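Local atomic coordinates of regulator of nonsense transcripts 2 (Homo sapiens, PDB entry 4CEK), a protein that acts in nonsense-mediated mRNA decay, the pathway that removes transcripts carrying premature stop codons, and contains three MIF4G domains. Residues 119-122 with 123-126; 10-13 with 14-17; 261-264 with 265-269. All coordinates share one frame; numbering follows the deposited sequence.

Contact 1 (119-122 with 123-126); sequences DAFL and QQLP
Gln-123 N donates to Asp-119 O at 3.2 Å, an i to i+4 bond with an N-H...O angle of 155°. One residue on, the bonding tightens to i+3. Gln-124 N reaches Phe-121 O at 3.0 Å, and Leu-125 N reaches Leu-122 O at 3.2 Å. Leu-125 N also makes a weak bond to Phe-121 O. Gln-124 NE2 is modelled 2.3 Å from Phe-121 O. This is too short to trust in detail, and the unusual first torsion of Gln-124 (chi1 146°) adds to the doubt. This is where helix 110-124 passes from alpha-helical bonding into a 3-10 turn, in a chain built from packed helices. Pro-126 has no N-H to continue the ladder, and its CD instead lies 3.5 Å from Leu-122 O. As modelled, Gln-124 NE2 sits over one face of the Phe-121 ring, near the rim and 3.6 Å from CD1, with ring and amide planes 45° apart, but this inherits the doubt about the amide. The apolar contacts are looser. Phe-121 CE2 is 4.4 Å from Leu-125 CG, and Leu-122 CD2 is likewise 4.4 Å from Leu-125 CD1. Leu-125 is buried against Leu-154 and Leu-158 of helix 148-159 and against Tyr-172 and Leu-175 of helix 169-179. Phe-121 turns to Ala-137 and Asp-140 of helix 131-144.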
# COMPACT_ATOMS: atom_id res chain seq x y z
N ASP A 119 -0.67 5.00 -22.40
CA ASP A 119 0.30 3.93 -22.33
C ASP A 119 1.69 4.52 -22.11
O ASP A 119 2.52 3.91 -21.44
CB ASP A 119 0.26 3.07 -23.60
CG ASP A 119 -1.03 2.23 -23.70
OD1 ASP A 119 -1.96 2.36 -22.86
OD2 ASP A 119 -1.10 1.41 -24.66
N ALA A 120 1.94 5.71 -22.65
CA ALA A 120 3.17 6.44 -22.38
C ALA A 120 3.24 6.79 -20.91
O ALA A 120 4.29 6.65 -20.26
CB ALA A 120 3.25 7.73 -23.21
N PHE A 121 2.13 7.35 -20.43
CA PHE A 121 2.02 7.86 -19.07
C PHE A 121 2.28 6.74 -18.06
O PHE A 121 3.13 6.89 -17.19
CB PHE A 121 0.63 8.45 -18.83
CG PHE A 121 0.42 8.91 -17.45
CD1 PHE A 121 0.88 10.16 -17.04
CD2 PHE A 121 -0.22 8.09 -16.52
CE1 PHE A 121 0.68 10.59 -15.73
CE2 PHE A 121 -0.44 8.52 -15.22
CZ PHE A 121 0.02 9.76 -14.82
N LEU A 122 1.56 5.63 -18.21
CA LEU A 122 1.72 4.49 -17.31
C LEU A 122 3.15 3.98 -17.34
O LEU A 122 3.74 3.73 -16.29
CB LEU A 122 0.77 3.34 -17.66
CG LEU A 122 -0.73 3.64 -17.65
CD1 LEU A 122 -1.53 2.36 -17.98
CD2 LEU A 122 -1.21 4.25 -16.35
N GLN A 123 3.74 3.87 -18.53
CA GLN A 123 5.11 3.37 -18.64
C GLN A 123 6.16 4.31 -18.02
O GLN A 123 7.30 3.91 -17.81
CB GLN A 123 5.44 3.00 -20.09
CG GLN A 123 4.73 1.72 -20.55
CD GLN A 123 4.88 1.41 -22.04
OE1 GLN A 123 4.44 2.17 -22.90
NE2 GLN A 123 5.47 0.25 -22.35
N GLN A 124 5.76 5.54 -17.67
CA GLN A 124 6.65 6.55 -17.07
C GLN A 124 6.52 6.63 -15.52
O GLN A 124 7.41 7.15 -14.84
CB GLN A 124 6.36 7.92 -17.75
CG GLN A 124 6.46 9.18 -16.90
CD GLN A 124 5.19 9.52 -16.08
OE1 GLN A 124 5.20 10.47 -15.29
NE2 GLN A 124 4.10 8.77 -16.28
N LEU A 125 5.40 6.12 -14.99
CA LEU A 125 5.15 6.10 -13.56
C LEU A 125 6.32 5.60 -12.72
O LEU A 125 6.64 6.23 -11.70
CB LEU A 125 3.88 5.27 -13.23
CG LEU A 125 2.58 6.09 -13.23
CD1 LEU A 125 1.38 5.21 -12.90
CD2 LEU A 125 2.75 7.26 -12.26
N PRO A 126 6.96 4.48 -13.13
CA PRO A 126 8.09 3.94 -12.41
C PRO A 126 9.28 4.88 -12.31
O PRO A 126 10.23 4.58 -11.55
CB PRO A 126 8.49 2.71 -13.22
CG PRO A 126 7.29 2.35 -14.01
CD PRO A 126 6.60 3.64 -14.29

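Contact 2 (10-13 with 14-17); sequences EDED and ARNF
Glu-12 and Arg-15 form a salt bridge, with OE1 of Glu-12 modelled 2.4 Å from NH2 of Arg-15. The charge pairing is plain, but the exact length is doubtful. The two side chains run alongside each other and point the same way. As modelled, OE1 comes over a face of the guanidinium. The carboxylate and guanidinium planes are 87° apart, so this is not the flat, two-pronged pairing. Glu-12 is bent at chi2 (-63°), which folds its carboxylate back toward the arginine. The pair is an i to i+3 bridge at the start of helix 13-19, on the protein surface. With an alanine in place of Arg-15, Glu-12 would probably lose its positive partner and its carboxylate would be freer to turn. The first helical turn underlies the pair. Asn-16 N donates to Glu-12 O at 3.1 Å, and Phe-17 N donates to Asp-13 O at 2.8 Å. Before the helix, Glu-12 N makes a weak bond of 3.1 Å to OD1 of Asp-11. Acidic groups at this end of a helix would probably interact favourably with its dipole. ND2 of Asn-16 bonds to OD1 of Asn-20. Arg-174 NH1 donates to the carbonyl oxygens of Asn-16 and Phe-17, and the Phe-17 ring meets that of Phe-171 nearly at right angles. Ala-14 and Arg-15 touch Trp-9.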
# COMPACT_ATOMS: atom_id res chain seq x y z
N GLU A 10 8.08 11.67 12.26
CA GLU A 10 9.46 11.88 12.74
C GLU A 10 9.98 13.25 12.32
O GLU A 10 10.46 14.03 13.13
CB GLU A 10 10.44 10.80 12.22
CG GLU A 10 10.24 9.41 12.82
CD GLU A 10 9.24 8.56 12.03
OE1 GLU A 10 8.07 8.98 11.87
OE2 GLU A 10 9.64 7.48 11.56
N ASP A 11 9.86 13.53 11.03
CA ASP A 11 10.50 14.66 10.38
C ASP A 11 9.44 15.73 10.08
O ASP A 11 8.31 15.66 10.56
CB ASP A 11 11.13 14.13 9.07
CG ASP A 11 12.49 14.73 8.78
OD1 ASP A 11 12.79 15.84 9.27
OD2 ASP A 11 13.26 14.08 8.03
N GLU A 12 9.82 16.74 9.33
CA GLU A 12 8.86 17.67 8.75
C GLU A 12 8.59 17.29 7.30
O GLU A 12 7.50 17.55 6.79
CB GLU A 12 9.37 19.12 8.85
CG GLU A 12 9.30 19.67 10.27
CD GLU A 12 7.87 19.75 10.77
OE1 GLU A 12 7.14 20.68 10.35
OE2 GLU A 12 7.46 18.87 11.57
N ASP A 13 9.59 16.69 6.65
CA ASP A 13 9.42 16.12 5.32
C ASP A 13 8.31 15.09 5.28
O ASP A 13 7.59 15.03 4.29
CB ASP A 13 10.72 15.49 4.81
CG ASP A 13 11.66 16.52 4.17
OD1 ASP A 13 11.69 17.68 4.66
OD2 ASP A 13 12.34 16.17 3.18
N ALA A 14 8.17 14.31 6.36
CA ALA A 14 7.19 13.23 6.50
C ALA A 14 5.81 13.82 6.67
O ALA A 14 4.87 13.42 5.98
CB ALA A 14 7.52 12.33 7.69
N ARG A 15 5.70 14.77 7.59
CA ARG A 15 4.46 15.49 7.78
C ARG A 15 3.96 16.05 6.44
O ARG A 15 2.78 15.99 6.16
CB ARG A 15 4.62 16.61 8.82
CG ARG A 15 3.40 16.81 9.70
CD ARG A 15 2.73 18.15 9.51
NE ARG A 15 3.45 19.24 10.20
CZ ARG A 15 4.15 20.21 9.60
NH1 ARG A 15 4.28 20.29 8.27
NH2 ARG A 15 4.75 21.13 10.36
N ASN A 16 4.87 16.54 5.60
CA ASN A 16 4.46 17.16 4.33
C ASN A 16 4.21 16.12 3.25
O ASN A 16 3.35 16.30 2.37
CB ASN A 16 5.52 18.17 3.85
CG ASN A 16 5.61 19.41 4.76
OD1 ASN A 16 6.71 19.83 5.13
ND2 ASN A 16 4.48 19.98 5.11
N PHE A 17 4.94 15.03 3.30
CA PHE A 17 4.78 14.00 2.30
C PHE A 17 3.41 13.31 2.47
O PHE A 17 2.79 12.92 1.48
CB PHE A 17 5.92 12.98 2.36
CG PHE A 17 5.90 11.99 1.24
CD1 PHE A 17 6.46 12.31 0.02
CD2 PHE A 17 5.28 10.76 1.39
CE1 PHE A 17 6.43 11.40 -1.03
CE2 PHE A 17 5.27 9.85 0.35
CZ PHE A 17 5.84 10.17 -0.86

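Contact 3 (261-264 with 265-269); sequences GRFL and FRSPE
Gly-261 O accepts from Phe-265 N at 2.8 Å, and Arg-262 O accepts from Arg-266 N at 2.7 Å. Both are i to i+4 bonds, the second fairly straight at 161°. The next carbonyl, Phe-263 O, is gripped twice by Ser-267. The backbone N of Ser-267 lies 3.1 Å from it and OG of Ser-267 2.5 Å as modelled, a length not to be pressed. The two donors arrive from opposite faces of the carbonyl plane. OG stands beside the backbone N (chi1 -60°), which lets one residue offer both hydrogens. Ser-267 is also where the chain leaves helical geometry. OG hangs over the centre of the Phe-263 ring, 4.0 Å above its plane. On another flank, Arg-262 and Arg-266 lie alongside with their guanidinium planes only 12° apart. They are staggered: CG of Arg-262 lies over the centre of the Arg-266 guanidinium, and NE of Arg-262 is 3.8 Å from NH2 of Arg-266. Glu-10 probably offsets the paired charge. Arg-262 NE bonds to Tyr-304 O, and the guanidinium makes a cation-pi contact with Tyr-304. The Phe-265 ring meets His-271 edge-to-face. Ser-267 is thus the first residue past helix 247-266 and lies at the turn into helix 268-287, joining successive helices of the all-helical MIF4G domain.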
# COMPACT_ATOMS: atom_id res chain seq x y z
N GLY A 261 3.12 1.14 11.74
CA GLY A 261 2.89 0.95 13.18
C GLY A 261 2.99 2.23 14.00
O GLY A 261 2.22 2.43 14.94
N ARG A 262 3.94 3.11 13.68
CA ARG A 262 4.05 4.33 14.47
C ARG A 262 2.88 5.24 14.22
O ARG A 262 2.38 5.85 15.16
CB ARG A 262 5.36 5.07 14.22
CG ARG A 262 6.53 4.47 14.97
CD ARG A 262 7.83 4.84 14.30
NE ARG A 262 8.99 4.44 15.08
CZ ARG A 262 10.25 4.70 14.75
NH1 ARG A 262 10.54 5.38 13.64
NH2 ARG A 262 11.23 4.28 15.55
N PHE A 263 2.46 5.34 12.97
CA PHE A 263 1.26 6.11 12.62
C PHE A 263 0.08 5.62 13.44
O PHE A 263 -0.65 6.41 14.06
CB PHE A 263 0.98 6.01 11.11
CG PHE A 263 -0.29 6.71 10.67
CD1 PHE A 263 -0.29 8.06 10.40
CD2 PHE A 263 -1.47 5.99 10.47
CE1 PHE A 263 -1.47 8.70 9.97
CE2 PHE A 263 -2.65 6.62 10.05
CZ PHE A 263 -2.65 7.97 9.80
N LEU A 264 -0.08 4.30 13.52
CA LEU A 264 -1.18 3.73 14.28
C LEU A 264 -1.04 3.93 15.77
O LEU A 264 -2.03 4.22 16.48
CB LEU A 264 -1.33 2.26 13.99
CG LEU A 264 -1.76 1.82 12.58
CD1 LEU A 264 -1.60 0.30 12.49
CD2 LEU A 264 -3.20 2.23 12.21
N PHE A 265 0.19 3.74 16.27
CA PHE A 265 0.44 3.81 17.71
C PHE A 265 0.32 5.27 18.17
O PHE A 265 -0.27 5.55 19.18
CB PHE A 265 1.81 3.20 18.07
CG PHE A 265 2.09 3.14 19.54
CD1 PHE A 265 1.64 2.08 20.29
CD2 PHE A 265 2.79 4.14 20.17
CE1 PHE A 265 1.89 2.02 21.67
CE2 PHE A 265 3.05 4.09 21.55
CZ PHE A 265 2.59 3.02 22.30
N ARG A 266 0.83 6.20 17.39
CA ARG A 266 0.82 7.60 17.79
C ARG A 266 -0.55 8.31 17.64
O ARG A 266 -0.88 9.21 18.40
CB ARG A 266 1.92 8.35 17.05
CG ARG A 266 3.29 7.88 17.51
CD ARG A 266 4.41 8.44 16.68
NE ARG A 266 5.69 7.88 17.13
CZ ARG A 266 6.88 8.09 16.55
NH1 ARG A 266 6.99 8.85 15.45
NH2 ARG A 266 7.96 7.51 17.06
N SER A 267 -1.35 7.88 16.67
CA SER A 267 -2.66 8.45 16.44
C SER A 267 -3.60 8.13 17.60
O SER A 267 -3.72 6.98 18.01
CB SER A 267 -3.22 7.92 15.11
OG SER A 267 -2.35 8.26 14.03
N PRO A 268 -4.26 9.15 18.16
CA PRO A 268 -5.09 8.92 19.36
C PRO A 268 -6.24 7.93 19.15
O PRO A 268 -6.57 7.16 20.05
CB PRO A 268 -5.64 10.30 19.70
CG PRO A 268 -5.28 11.19 18.56
CD PRO A 268 -4.13 10.58 17.84
N GLU A 269 -6.82 7.96 17.96
CA GLU A 269 -7.94 7.09 17.61
C GLU A 269 -7.57 5.63 17.71
O GLU A 269 -8.39 4.80 18.13
CB GLU A 269 -8.40 7.39 16.18
CG GLU A 269 -8.86 8.82 15.95
CD GLU A 269 -7.78 9.76 15.43
OE1 GLU A 269 -6.62 9.74 15.94
OE2 GLU A 269 -8.09 10.55 14.52

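In the fold
Contacts 2 and 3 touch, although far apart in the chain, with centres about 15 Å from each other. Glu-10 joins them: its OE2 is 3.1 Å from Arg-262 NH1 in a salt bridge, and its OE1 is 3.7 Å from Arg-266 NH1, a long, weak ion pair. The N-terminal segment before helix 13-19 is thereby tied to the end of helix 247-266. Contact 1 stands apart. Its centre is about 27 Å from that of contact 2 and about 34 Å from that of contact 3, on the opposite side of the chain's centre. Contacts 1 and 2 do not touch, but helix 169-179 meets both, through Tyr-172 and Leu-175 for contact 1 and through Phe-171 and Arg-174 for contact 2.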